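PDB 4X1O: 16S rRNA (adenine(1408)-N(1))-methyltransferase from Catenulispora acidiphila, which probably methylates N1 of a specific adenine in 16S rRNA, using S-adenosyl-L-methionine as donor, a modification associated with aminoglycoside resistance. Local coordinates for residues A[136-141]-A[176-181]; A[89-94]-A[101-106]; A[111-116]-A[148-153]. All blocks are in the same frame, centred on the assembly; numbering follows the deposited sequence.

Contact 1 (A[136-141]-A[176-181]); sequences GVVLGE and RDLPEL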
ATOM      1  N   GLY A 136       9.688  -0.488  -8.871  1.00 21.30           N
ATOM      2  CA  GLY A 136       9.603   0.963  -8.902  1.00 23.82           C
ATOM      3  C   GLY A 136      10.085   1.646  -7.635  1.00 23.56           C
ATOM      4  O   GLY A 136      10.762   2.671  -7.675  1.00 25.08           O
ATOM      5  N   VAL A 137       9.729   1.079  -6.496  1.00 20.27           N
ATOM      6  CA  VAL A 137      10.139   1.642  -5.232  1.00 19.24           C
ATOM      7  C   VAL A 137      11.634   1.447  -5.030  1.00 21.10           C
ATOM      8  O   VAL A 137      12.319   2.338  -4.557  1.00 25.80           O
ATOM      9  CB  VAL A 137       9.345   1.027  -4.072  1.00 23.47           C
ATOM     10  CG1 VAL A 137      10.037   1.280  -2.755  1.00 29.84           C
ATOM     11  CG2 VAL A 137       7.910   1.597  -4.083  1.00 25.36           C
ATOM     12  N   VAL A 138      12.148   0.284  -5.413  1.00 18.04           N
ATOM     13  CA  VAL A 138      13.559  -0.006  -5.183  1.00 19.35           C
ATOM     14  C   VAL A 138      14.435   0.888  -6.064  1.00 19.29           C
ATOM     15  O   VAL A 138      15.450   1.427  -5.616  1.00 22.20           O
ATOM     16  CB  VAL A 138      13.856  -1.492  -5.452  1.00 22.43           C
ATOM     17  CG1 VAL A 138      15.355  -1.745  -5.498  1.00 24.49           C
ATOM     18  CG2 VAL A 138      13.167  -2.372  -4.377  1.00 21.56           C
ATOM     19  N   LEU A 139      14.035   1.050  -7.320  1.00 16.25           N
ATOM     20  CA  LEU A 139      14.784   1.903  -8.251  1.00 17.37           C
ATOM     21  C   LEU A 139      14.447   3.387  -8.120  1.00 22.91           C
ATOM     22  O   LEU A 139      15.210   4.246  -8.588  1.00 25.28           O
ATOM     23  CB  LEU A 139      14.519   1.472  -9.691  1.00 19.07           C
ATOM     24  CG  LEU A 139      15.085   0.100 -10.044  1.00 22.83           C
ATOM     25  CD1 LEU A 139      14.649  -0.277 -11.466  1.00 25.00           C
ATOM     26  CD2 LEU A 139      16.600   0.134  -9.906  1.00 31.85           C
ATOM     27  N   GLY A 140      13.304   3.690  -7.513  1.00 17.79           N
ATOM     28  CA  GLY A 140      12.839   5.070  -7.461  1.00 22.44           C
ATOM     29  C   GLY A 140      12.399   5.519  -8.837  1.00 26.94           C
ATOM     30  O   GLY A 140      12.752   6.607  -9.307  1.00 26.77           O
ATOM     31  N   GLU A 141      11.636   4.649  -9.487  1.00 21.14           N
ATOM     32  CA  GLU A 141      11.103   4.878 -10.815  1.00 25.11           C
ATOM     33  C   GLU A 141      10.075   6.004 -10.766  1.00 23.38           C
ATOM     34  O   GLU A 141       9.157   5.969  -9.944  1.00 22.96           O
ATOM     35  CB  GLU A 141      10.466   3.590 -11.336  1.00 32.44           C
ATOM     36  CG  GLU A 141      10.403   3.440 -12.833  1.00 55.06           C
ATOM     37  CD  GLU A 141       9.914   2.059 -13.235  1.00 70.53           C
ATOM     38  OE1 GLU A 141      10.731   1.112 -13.229  1.00 76.92           O
ATOM     39  OE2 GLU A 141       8.712   1.915 -13.541  1.00 71.62           O
ATOM     40  N   ARG A 176      15.824  -9.253  -9.602  1.00 18.77           N
ATOM     41  CA  ARG A 176      16.980 -10.139  -9.498  1.00 24.20           C
ATOM     42  C   ARG A 176      18.220  -9.544 -10.159  1.00 24.08           C
ATOM     43  O   ARG A 176      19.331  -9.999  -9.904  1.00 29.45           O
ATOM     44  CB  ARG A 176      16.684 -11.521 -10.074  1.00 23.07           C
ATOM     45  CG  ARG A 176      16.530 -11.585 -11.574  1.00 25.55           C
ATOM     46  CD  ARG A 176      16.124 -13.001 -11.986  1.00 31.37           C
ATOM     47  NE  ARG A 176      17.197 -13.967 -11.777  1.00 37.59           N
ATOM     48  CZ  ARG A 176      18.015 -14.382 -12.736  1.00 43.04           C
ATOM     49  NH1 ARG A 176      17.871 -13.926 -13.975  1.00 40.92           N
ATOM     50  NH2 ARG A 176      18.971 -15.258 -12.463  1.00 46.84           N
ATOM     51  N   ASP A 177      18.032  -8.523 -10.990  1.00 22.88           N
ATOM     52  CA  ASP A 177      19.161  -7.829 -11.604  1.00 31.35           C
ATOM     53  C   ASP A 177      19.636  -6.657 -10.757  1.00 28.01           C
ATOM     54  O   ASP A 177      20.589  -5.967 -11.134  1.00 28.16           O
ATOM     55  CB  ASP A 177      18.800  -7.331 -13.011  1.00 31.06           C
ATOM     56  CG  ASP A 177      17.617  -6.365 -13.011  1.00 35.20           C
ATOM     57  OD1 ASP A 177      16.558  -6.716 -12.430  1.00 29.70           O
ATOM     58  OD2 ASP A 177      17.743  -5.267 -13.607  1.00 25.39           O
ATOM     59  N   LEU A 178      18.988  -6.439  -9.616  1.00 24.15           N
ATOM     60  CA  LEU A 178      19.316  -5.306  -8.749  1.00 24.58           C
ATOM     61  C   LEU A 178      20.015  -5.757  -7.486  1.00 26.52           C
ATOM     62  O   LEU A 178      19.674  -6.792  -6.911  1.00 33.24           O
ATOM     63  CB  LEU A 178      18.055  -4.528  -8.379  1.00 25.63           C
ATOM     64  CG  LEU A 178      17.124  -4.169  -9.544  1.00 24.42           C
ATOM     65  CD1 LEU A 178      15.865  -3.494  -9.007  1.00 21.94           C
ATOM     66  CD2 LEU A 178      17.833  -3.286 -10.551  1.00 24.95           C
ATOM     67  N   PRO A 179      20.989  -4.964  -7.027  1.00 29.32           N
ATOM     68  CA  PRO A 179      21.648  -5.269  -5.753  1.00 32.07           C
ATOM     69  C   PRO A 179      20.729  -4.991  -4.575  1.00 23.42           C
ATOM     70  O   PRO A 179      19.810  -4.157  -4.666  1.00 27.27           O
ATOM     71  CB  PRO A 179      22.865  -4.336  -5.747  1.00 36.20           C
ATOM     72  CG  PRO A 179      22.479  -3.202  -6.640  1.00 30.17           C
ATOM     73  CD  PRO A 179      21.560  -3.780  -7.692  1.00 28.11           C
ATOM     74  N   GLU A 180      20.949  -5.704  -3.478  1.00 27.53           N
ATOM     75  CA  GLU A 180      20.072  -5.568  -2.329  1.00 24.84           C
ATOM     76  C   GLU A 180      20.028  -4.133  -1.839  1.00 25.56           C
ATOM     77  O   GLU A 180      21.064  -3.482  -1.657  1.00 29.85           O
ATOM     78  CB  GLU A 180      20.504  -6.503  -1.196  1.00 28.22           C
ATOM     79  CG  GLU A 180      19.624  -6.371   0.039  1.00 35.50           C
ATOM     80  CD  GLU A 180      19.838  -7.486   1.040  1.00 43.64           C
ATOM     81  OE1 GLU A 180      20.706  -8.344   0.783  1.00 42.50           O
ATOM     82  OE2 GLU A 180      19.150  -7.494   2.082  1.00 50.07           O
ATOM     83  N   LEU A 181      18.815  -3.644  -1.643  1.00 25.46           N
ATOM     84  CA  LEU A 181      18.597  -2.312  -1.105  1.00 25.83           C
ATOM     85  C   LEU A 181      18.723  -2.343   0.417  1.00 30.61           C
ATOM     86  O   LEU A 181      18.039  -3.102   1.102  1.00 32.68           O
ATOM     87  CB  LEU A 181      17.222  -1.784  -1.531  1.00 28.16           C
ATOM     88  CG  LEU A 181      16.885  -0.319  -1.252  1.00 26.43           C
ATOM     89  CD1 LEU A 181      17.856   0.649  -1.952  1.00 26.93           C
ATOM     90  CD2 LEU A 181      15.446  -0.063  -1.657  1.00 28.33           C
TER
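L178 reaches from an irregular loop onto the last turn of helix 131-139, where it meets V138 and L139. Its CB, pointed at the helix, is still 4.8 Å from V138 CG1. One bond further, L178 CG comes to 4.3 Å from L139 CD2, and there the chain forks. The CD1 branch enters the angle between the two helix residues, 4.0 Å from V138 CG1 on one hand and 3.8 Å from L139 CG on the other. Across the two segments the CD2 branch meets L139, 3.7 Å from L139 CD2. The L139 and L178 side chains cross at about a right angle, methyl against methyl. L139 itself does not start toward the loop; with CG beside the backbone N (chi1 -68°), CD1 continues the extended chain and CD2, the other branch, is the one that meets L178.

L181, three residues on, approaches V138 from the other end of the loop. Its CD2 rests 4.0 Å from V138 CA, so it touches helix backbone as well as side chain, and the two side chains slide past each other in opposite directions. The grip across these segments is wholly apolar. W167 touches both V138 and L181, while its NE1 donates to L178 O. A salt bridge from D177 to R135 joins loop and helix nearby.

Just past the contact the helix closes in a Schellman motif, with G140 at positive phi and E141 N bonded to G136 O at 2.8 Å. E141 then takes the N-cap position of helix 142-151. On the sheet side V137 packs on I160 and I162 of strand 157-163, so helix 131-139 is held between the central sheet and the loop leading to helix 183-188.

Contact 2 (A[89-94]-A[101-106]); sequences VRAARK and PNLVLV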
ATOM      1  N   VAL A  89     -15.836 -10.033  -0.509  1.00 25.66           N
ATOM      2  CA  VAL A  89     -17.043 -10.777  -0.120  1.00 27.70           C
ATOM      3  C   VAL A  89     -17.282 -10.651   1.388  1.00 26.17           C
ATOM      4  O   VAL A  89     -18.406 -10.393   1.839  1.00 26.48           O
ATOM      5  CB  VAL A  89     -16.950 -12.266  -0.521  1.00 31.15           C
ATOM      6  CG1 VAL A  89     -18.047 -13.080   0.147  1.00 33.37           C
ATOM      7  CG2 VAL A  89     -17.031 -12.423  -2.040  1.00 33.18           C
ATOM      8  N   ARG A  90     -16.210 -10.800   2.159  1.00 26.48           N
ATOM      9  CA  ARG A  90     -16.285 -10.684   3.612  1.00 26.54           C
ATOM     10  C   ARG A  90     -16.660  -9.268   4.034  1.00 26.81           C
ATOM     11  O   ARG A  90     -17.453  -9.075   4.959  1.00 26.84           O
ATOM     12  CB  ARG A  90     -14.954 -11.106   4.243  1.00 29.81           C
ATOM     13  CG  ARG A  90     -14.700 -12.613   4.129  1.00 42.19           C
ATOM     14  CD  ARG A  90     -13.401 -12.999   4.813  1.00 43.58           C
ATOM     15  NE  ARG A  90     -13.491 -14.262   5.546  1.00 44.81           N
ATOM     16  CZ  ARG A  90     -12.842 -15.369   5.212  1.00 54.44           C
ATOM     17  NH1 ARG A  90     -12.059 -15.378   4.149  1.00 62.70           N
ATOM     18  NH2 ARG A  90     -12.972 -16.467   5.941  1.00 56.34           N
ATOM     19  N   ALA A  91     -16.107  -8.276   3.341  1.00 24.41           N
ATOM     20  CA  ALA A  91     -16.312  -6.885   3.726  1.00 21.81           C
ATOM     21  C   ALA A  91     -17.736  -6.395   3.427  1.00 27.64           C
ATOM     22  O   ALA A  91     -18.204  -5.439   4.047  1.00 24.67           O
ATOM     23  CB  ALA A  91     -15.268  -5.988   3.032  1.00 20.38           C
ATOM     24  N   ALA A  92     -18.427  -7.067   2.500  1.00 24.59           N
ATOM     25  CA  ALA A  92     -19.757  -6.666   2.049  1.00 28.56           C
ATOM     26  C   ALA A  92     -20.869  -7.142   2.974  1.00 30.91           C
ATOM     27  O   ALA A  92     -22.031  -6.754   2.827  1.00 34.43           O
ATOM     28  CB  ALA A  92     -20.012  -7.200   0.639  1.00 31.08           C
ATOM     29  N   ARG A  93     -20.513  -8.020   3.900  1.00 28.52           N
ATOM     30  CA  ARG A  93     -21.478  -8.602   4.818  1.00 30.47           C
ATOM     31  C   ARG A  93     -21.926  -7.592   5.868  1.00 25.30           C
ATOM     32  O   ARG A  93     -21.371  -6.506   5.963  1.00 26.13           O
ATOM     33  CB  ARG A  93     -20.878  -9.835   5.486  1.00 35.95           C
ATOM     34  CG  ARG A  93     -20.601 -10.939   4.502  1.00 30.42           C
ATOM     35  CD  ARG A  93     -19.922 -12.120   5.148  1.00 43.46           C
ATOM     36  NE  ARG A  93     -19.834 -13.231   4.203  1.00 52.96           N
ATOM     37  CZ  ARG A  93     -18.909 -14.180   4.245  1.00 50.60           C
ATOM     38  NH1 ARG A  93     -17.981 -14.159   5.193  1.00 45.25           N
ATOM     39  NH2 ARG A  93     -18.915 -15.150   3.338  1.00 49.65           N
ATOM     40  N   LYS A  94     -22.974  -7.939   6.620  1.00 26.64           N
ATOM     41  CA  LYS A  94     -23.394  -7.083   7.730  1.00 32.66           C
ATOM     42  C   LYS A  94     -22.247  -6.914   8.731  1.00 28.99           C
ATOM     43  O   LYS A  94     -21.409  -7.802   8.857  1.00 29.05           O
ATOM     44  CB  LYS A  94     -24.626  -7.671   8.422  1.00 32.91           C
ATOM     45  CG  LYS A  94     -25.929  -7.470   7.648  1.00 39.92           C
ATOM     46  CD  LYS A  94     -26.250  -5.985   7.469  1.00 48.56           C
ATOM     47  CE  LYS A  94     -27.748  -5.755   7.280  1.00 60.27           C
ATOM     48  NZ  LYS A  94     -28.053  -4.356   6.858  1.00 67.13           N
ATOM     49  N   PRO A 101     -17.639  -1.630   5.976  1.00 17.20           N
ATOM     50  CA  PRO A 101     -18.187  -0.692   4.999  1.00 22.02           C
ATOM     51  C   PRO A 101     -17.213   0.428   4.717  1.00 19.96           C
ATOM     52  O   PRO A 101     -17.374   1.122   3.714  1.00 23.84           O
ATOM     53  CB  PRO A 101     -19.457  -0.171   5.682  1.00 25.18           C
ATOM     54  CG  PRO A 101     -19.136  -0.265   7.138  1.00 32.99           C
ATOM     55  CD  PRO A 101     -18.329  -1.531   7.279  1.00 23.24           C
ATOM     56  N   ASN A 102     -16.195   0.585   5.567  1.00 18.31           N
ATOM     57  CA  ASN A 102     -15.171   1.602   5.349  1.00 18.44           C
ATOM     58  C   ASN A 102     -13.975   1.136   4.535  1.00 20.89           C
ATOM     59  O   ASN A 102     -12.972   1.852   4.443  1.00 19.35           O
ATOM     60  CB  ASN A 102     -14.652   2.110   6.690  1.00 15.88           C
ATOM     61  CG  ASN A 102     -14.113   0.989   7.573  1.00 18.91           C
ATOM     62  OD1 ASN A 102     -14.618  -0.138   7.564  1.00 18.79           O
ATOM     63  ND2 ASN A 102     -13.103   1.307   8.372  1.00 14.06           N
ATOM     64  N   LEU A 103     -14.049  -0.085   4.018  1.00 15.74           N
ATOM     65  CA  LEU A 103     -13.035  -0.595   3.115  1.00 15.73           C
ATOM     66  C   LEU A 103     -13.485  -0.415   1.664  1.00 17.77           C
ATOM     67  O   LEU A 103     -14.588  -0.828   1.259  1.00 19.12           O
ATOM     68  CB  LEU A 103     -12.740  -2.068   3.424  1.00 15.44           C
ATOM     69  CG  LEU A 103     -11.714  -2.759   2.541  1.00 19.27           C
ATOM     70  CD1 LEU A 103     -10.322  -2.148   2.852  1.00 18.30           C
ATOM     71  CD2 LEU A 103     -11.704  -4.253   2.788  1.00 20.24           C
ATOM     72  N   VAL A 104     -12.631   0.220   0.882  1.00 15.26           N
ATOM     73  CA  VAL A 104     -12.872   0.414  -0.530  1.00 17.80           C
ATOM     74  C   VAL A 104     -11.740  -0.238  -1.317  1.00 20.86           C
ATOM     75  O   VAL A 104     -10.574   0.135  -1.170  1.00 21.76           O
ATOM     76  CB  VAL A 104     -12.968   1.913  -0.896  1.00 21.16           C
ATOM     77  CG1 VAL A 104     -13.288   2.066  -2.373  1.00 30.13           C
ATOM     78  CG2 VAL A 104     -14.040   2.602  -0.053  1.00 19.36           C
ATOM     79  N   LEU A 105     -12.084  -1.218  -2.150  1.00 18.75           N
ATOM     80  CA  LEU A 105     -11.072  -1.921  -2.924  1.00 22.34           C
ATOM     81  C   LEU A 105     -11.138  -1.465  -4.372  1.00 24.70           C
ATOM     82  O   LEU A 105     -12.134  -1.694  -5.065  1.00 23.23           O
ATOM     83  CB  LEU A 105     -11.264  -3.436  -2.811  1.00 24.61           C
ATOM     84  CG  LEU A 105     -11.170  -3.927  -1.362  1.00 30.24           C
ATOM     85  CD1 LEU A 105     -11.597  -5.398  -1.233  1.00 31.66           C
ATOM     86  CD2 LEU A 105      -9.774  -3.707  -0.791  1.00 26.16           C
ATOM     87  N   VAL A 106     -10.068  -0.804  -4.806  1.00 23.48           N
ATOM     88  CA  VAL A 106      -9.988  -0.164  -6.122  1.00 26.59           C
ATOM     89  C   VAL A 106      -9.119  -0.956  -7.078  1.00 23.59           C
ATOM     90  O   VAL A 106      -7.988  -1.304  -6.740  1.00 25.44           O
ATOM     91  CB  VAL A 106      -9.388   1.274  -6.014  1.00 23.64           C
ATOM     92  CG1 VAL A 106      -9.209   1.902  -7.406  1.00 26.33           C
ATOM     93  CG2 VAL A 106     -10.250   2.151  -5.106  1.00 25.87           C
TER
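A91, in the last turn of helix 85-91, lays its CB over one branch of L103, the first residue of the outermost strand. The methyl CD2 of L103 stands 4.0 Å from A91 CB, whereas L103 CD1 is turned from it and lies 6.3 Å from the same atom. L103 CG is carried anti to the backbone N (chi1 179°), and the second torsion then sends CD2 to the helix. The root of the side chain stays further back, L103 CB being 4.7 Å from A91 CB. This is a light touch, one methyl on another, with only a small area buried.

L105 faces the same way two residues along the strand. Its CD1 sits 4.2 Å from L103 CD2, so the two leucines form a continuous apolar face, though L105 packs on T87 and A88 rather than on A91. At the other end P101 lies beside the helix, where A91 O is 4.3 Å from P101 N, which as a proline nitrogen has no hydrogen to give. A backbone hydrogen bond between A91 and A100 ties the helix to the connection just before P101. N102 turns the chain into the strand, its ND2 donating to W72 O and A66 O.

Helix 85-91 belongs to a beta-alpha-beta unit, whose crossover is as a rule right-handed, linking strand 72-78 to strand 103-107. The latter is the outermost strand of the mixed sheet, parallel to 72-78 and hydrogen-bonded to it through V104 with V74 and G76; L105 is hydrogen-bonded through the backbone to L27 of the small N-terminal hairpin. L103 packs on V74, on T87 of helix 85-91 and on A62, Y63 and A66 of helix 60-68, so it lies where both helices cover the sheet.

Contact 3 (A[111-116]-A[148-153]); sequences ETVPAA and LRAVAK
An apolar touch, built on one valine, joins the loop between strands 103-107 and 123-127 to the C-terminal turn of helix 142-151. V113 sets out toward the helix and spreads its two methyls over neighbouring residues. CG2 lies 4.0 Å from V151 CG1, and that same V151 methyl is 4.1 Å from V113 CB, so it rests against the fork of the loop valine rather than on a single tip. The other branch, V113 CG1, goes to A150 CB at 4.3 Å. The V113 and V151 side chains meet at a slant. V151 holds CG1 close to its own N (chi1 -56°), which brings that methyl to the loop although the side chain does not set out in that direction. V113 is modelled with CG1 almost eclipsing its backbone N (chi1 -1°), an unusual torsion that makes the exact placing of its methyls less certain.

The fold is the Rossmann-like alpha/beta sheet of class I methyltransferases, in which the loop after strand 103-107 borders the cofactor pocket. E111, two residues before V113, and adjoining I110 bind S-adenosyl-L-methionine in this protein, although none is bound here; the E111 side chain starts off away from the helix. H118 packs on both V113 and A150, and backbone hydrogen bonds from A150 to G119 and from V151 to A121 tie the helix end to the following part of the loop. V151 also packs on V124 of strand 123-127, and K153 makes a salt bridge to D122.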
ATOM      1  N   GLU A 111       0.814   3.574 -11.246  1.00 37.92           N
ATOM      2  CA  GLU A 111       1.489   4.477 -12.176  1.00 43.99           C
ATOM      3  C   GLU A 111       0.484   5.257 -13.019  1.00 43.79           C
ATOM      4  O   GLU A 111       0.833   6.250 -13.648  1.00 50.02           O
ATOM      5  CB  GLU A 111       2.463   3.709 -13.083  1.00 47.42           C
ATOM      6  CG  GLU A 111       1.829   2.658 -13.977  1.00 57.02           C
ATOM      7  CD  GLU A 111       1.666   1.319 -13.283  1.00 60.17           C
ATOM      8  OE1 GLU A 111       1.770   1.275 -12.040  1.00 54.36           O
ATOM      9  OE2 GLU A 111       1.439   0.308 -13.982  1.00 67.19           O
ATOM     10  N   THR A 112      -0.767   4.812 -13.015  1.00 41.80           N
ATOM     11  CA  THR A 112      -1.818   5.483 -13.767  1.00 39.87           C
ATOM     12  C   THR A 112      -3.038   5.744 -12.897  1.00 45.59           C
ATOM     13  O   THR A 112      -4.157   5.412 -13.284  1.00 48.89           O
ATOM     14  CB  THR A 112      -2.253   4.656 -14.996  1.00 54.94           C
ATOM     15  OG1 THR A 112      -2.735   3.377 -14.564  1.00 51.71           O
ATOM     16  CG2 THR A 112      -1.085   4.463 -15.961  1.00 57.68           C
ATOM     17  N   VAL A 113      -2.821   6.334 -11.722  1.00 42.30           N
ATOM     18  CA  VAL A 113      -3.916   6.592 -10.791  1.00 44.36           C
ATOM     19  C   VAL A 113      -4.958   7.482 -11.464  1.00 35.37           C
ATOM     20  O   VAL A 113      -4.628   8.481 -12.110  1.00 40.20           O
ATOM     21  CB  VAL A 113      -3.429   7.253  -9.451  1.00 53.48           C
ATOM     22  CG1 VAL A 113      -1.931   7.445  -9.439  1.00 42.37           C
ATOM     23  CG2 VAL A 113      -4.145   8.567  -9.152  1.00 55.31           C
ATOM     24  N   PRO A 114      -6.227   7.087 -11.352  1.00 42.28           N
ATOM     25  CA  PRO A 114      -7.327   7.893 -11.880  1.00 45.39           C
ATOM     26  C   PRO A 114      -7.536   9.144 -11.036  1.00 41.28           C
ATOM     27  O   PRO A 114      -7.157   9.170  -9.857  1.00 36.18           O
ATOM     28  CB  PRO A 114      -8.527   6.949 -11.790  1.00 48.96           C
ATOM     29  CG  PRO A 114      -8.182   6.020 -10.676  1.00 52.15           C
ATOM     30  CD  PRO A 114      -6.696   5.832 -10.742  1.00 48.00           C
ATOM     31  N   ALA A 115      -8.147  10.158 -11.636  1.00 39.85           N
ATOM     32  CA  ALA A 115      -8.305  11.467 -11.010  1.00 37.15           C
ATOM     33  C   ALA A 115      -9.078  11.416  -9.689  1.00 33.08           C
ATOM     34  O   ALA A 115      -8.880  12.265  -8.818  1.00 32.07           O
ATOM     35  CB  ALA A 115      -8.986  12.415 -11.972  1.00 48.68           C
ATOM     36  N   ALA A 116      -9.956  10.429  -9.548  1.00 32.77           N
ATOM     37  CA  ALA A 116     -10.780  10.312  -8.344  1.00 36.25           C
ATOM     38  C   ALA A 116      -9.940   9.994  -7.100  1.00 29.85           C
ATOM     39  O   ALA A 116     -10.397  10.193  -5.982  1.00 32.61           O
ATOM     40  CB  ALA A 116     -11.850   9.252  -8.540  1.00 40.10           C
ATOM     41  N   LEU A 148       2.367   7.354  -6.437  1.00 15.65           N
ATOM     42  CA  LEU A 148       2.220   7.361  -4.985  1.00 15.21           C
ATOM     43  C   LEU A 148       1.997   8.782  -4.470  1.00 14.08           C
ATOM     44  O   LEU A 148       1.114   9.021  -3.645  1.00 18.07           O
ATOM     45  CB  LEU A 148       3.447   6.748  -4.327  1.00 17.33           C
ATOM     46  CG  LEU A 148       3.644   5.252  -4.563  1.00 19.70           C
ATOM     47  CD1 LEU A 148       5.002   4.837  -4.032  1.00 23.69           C
ATOM     48  CD2 LEU A 148       2.526   4.477  -3.869  1.00 18.26           C
ATOM     49  N   ARG A 149       2.792   9.737  -4.957  1.00 16.56           N
ATOM     50  CA  ARG A 149       2.653  11.112  -4.486  1.00 17.00           C
ATOM     51  C   ARG A 149       1.319  11.710  -4.908  1.00 18.70           C
ATOM     52  O   ARG A 149       0.726  12.490  -4.165  1.00 17.33           O
ATOM     53  CB  ARG A 149       3.804  11.990  -5.004  1.00 17.17           C
ATOM     54  CG  ARG A 149       3.707  13.473  -4.581  1.00 16.17           C
ATOM     55  CD  ARG A 149       3.755  13.639  -3.052  1.00 15.31           C
ATOM     56  NE  ARG A 149       3.590  15.045  -2.675  1.00 18.29           N
ATOM     57  CZ  ARG A 149       2.416  15.650  -2.557  1.00 22.30           C
ATOM     58  NH1 ARG A 149       1.289  14.980  -2.812  1.00 19.16           N
ATOM     59  NH2 ARG A 149       2.361  16.932  -2.205  1.00 25.24           N
ATOM     60  N   ALA A 150       0.853  11.332  -6.103  1.00 17.11           N
ATOM     61  CA  ALA A 150      -0.407  11.845  -6.633  1.00 18.11           C
ATOM     62  C   ALA A 150      -1.597  11.572  -5.718  1.00 18.74           C
ATOM     63  O   ALA A 150      -2.500  12.403  -5.630  1.00 20.03           O
ATOM     64  CB  ALA A 150      -0.680  11.262  -8.007  1.00 16.91           C
ATOM     65  N   VAL A 151      -1.615  10.423  -5.046  1.00 17.64           N
ATOM     66  CA  VAL A 151      -2.802  10.096  -4.228  1.00 16.24           C
ATOM     67  C   VAL A 151      -2.739  10.765  -2.858  1.00 16.36           C
ATOM     68  O   VAL A 151      -3.704  10.770  -2.112  1.00 17.54           O
ATOM     69  CB  VAL A 151      -2.994   8.565  -4.052  1.00 17.90           C
ATOM     70  CG1 VAL A 151      -3.074   7.887  -5.401  1.00 21.10           C
ATOM     71  CG2 VAL A 151      -1.897   7.951  -3.180  1.00 22.77           C
ATOM     72  N   ALA A 152      -1.593  11.352  -2.527  1.00 16.83           N
ATOM     73  CA  ALA A 152      -1.387  11.897  -1.180  1.00 16.44           C
ATOM     74  C   ALA A 152      -1.773  13.365  -1.015  1.00 17.31           C
ATOM     75  O   ALA A 152      -1.551  14.173  -1.924  1.00 19.66           O
ATOM     76  CB  ALA A 152       0.092  11.717  -0.786  1.00 14.62           C
ATOM     77  N   LYS A 153      -2.305  13.707   0.166  1.00 15.32           N
ATOM     78  CA  LYS A 153      -2.441  15.090   0.597  1.00 16.38           C
ATOM     79  C   LYS A 153      -1.072  15.601   1.022  1.00 20.13           C
ATOM     80  O   LYS A 153      -0.235  14.824   1.480  1.00 20.13           O
ATOM     81  CB  LYS A 153      -3.397  15.230   1.781  1.00 21.78           C
ATOM     82  CG  LYS A 153      -4.837  14.880   1.505  1.00 30.04           C
ATOM     83  CD  LYS A 153      -5.599  14.986   2.802  1.00 32.12           C
ATOM     84  CE  LYS A 153      -7.069  14.692   2.634  1.00 38.56           C
ATOM     85  NZ  LYS A 153      -7.758  15.013   3.909  1.00 41.27           N
TER

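Overall arrangement
The three contacts are spread along one Rossmann-like sheet and none touches another. Contacts 1 and 2 lie on opposite sides of the chain's centre, their centres 33 Å apart, and contact 3 has its centre 22 Å from each. Contacts 1 and 3 alternate along the chain and draw on the consecutive helices 131-139 and 142-151, with nearest atoms about 4 Å apart; contact 2 closes before either opens. The cofactor pocket is empty in this model. Contact 3 contains the ligand-binding E111; contacts 1 and 2 lie further off, the side chain of V138 about 9 Å from that of L133, and the side chain of L103 about 9 Å from that of T61.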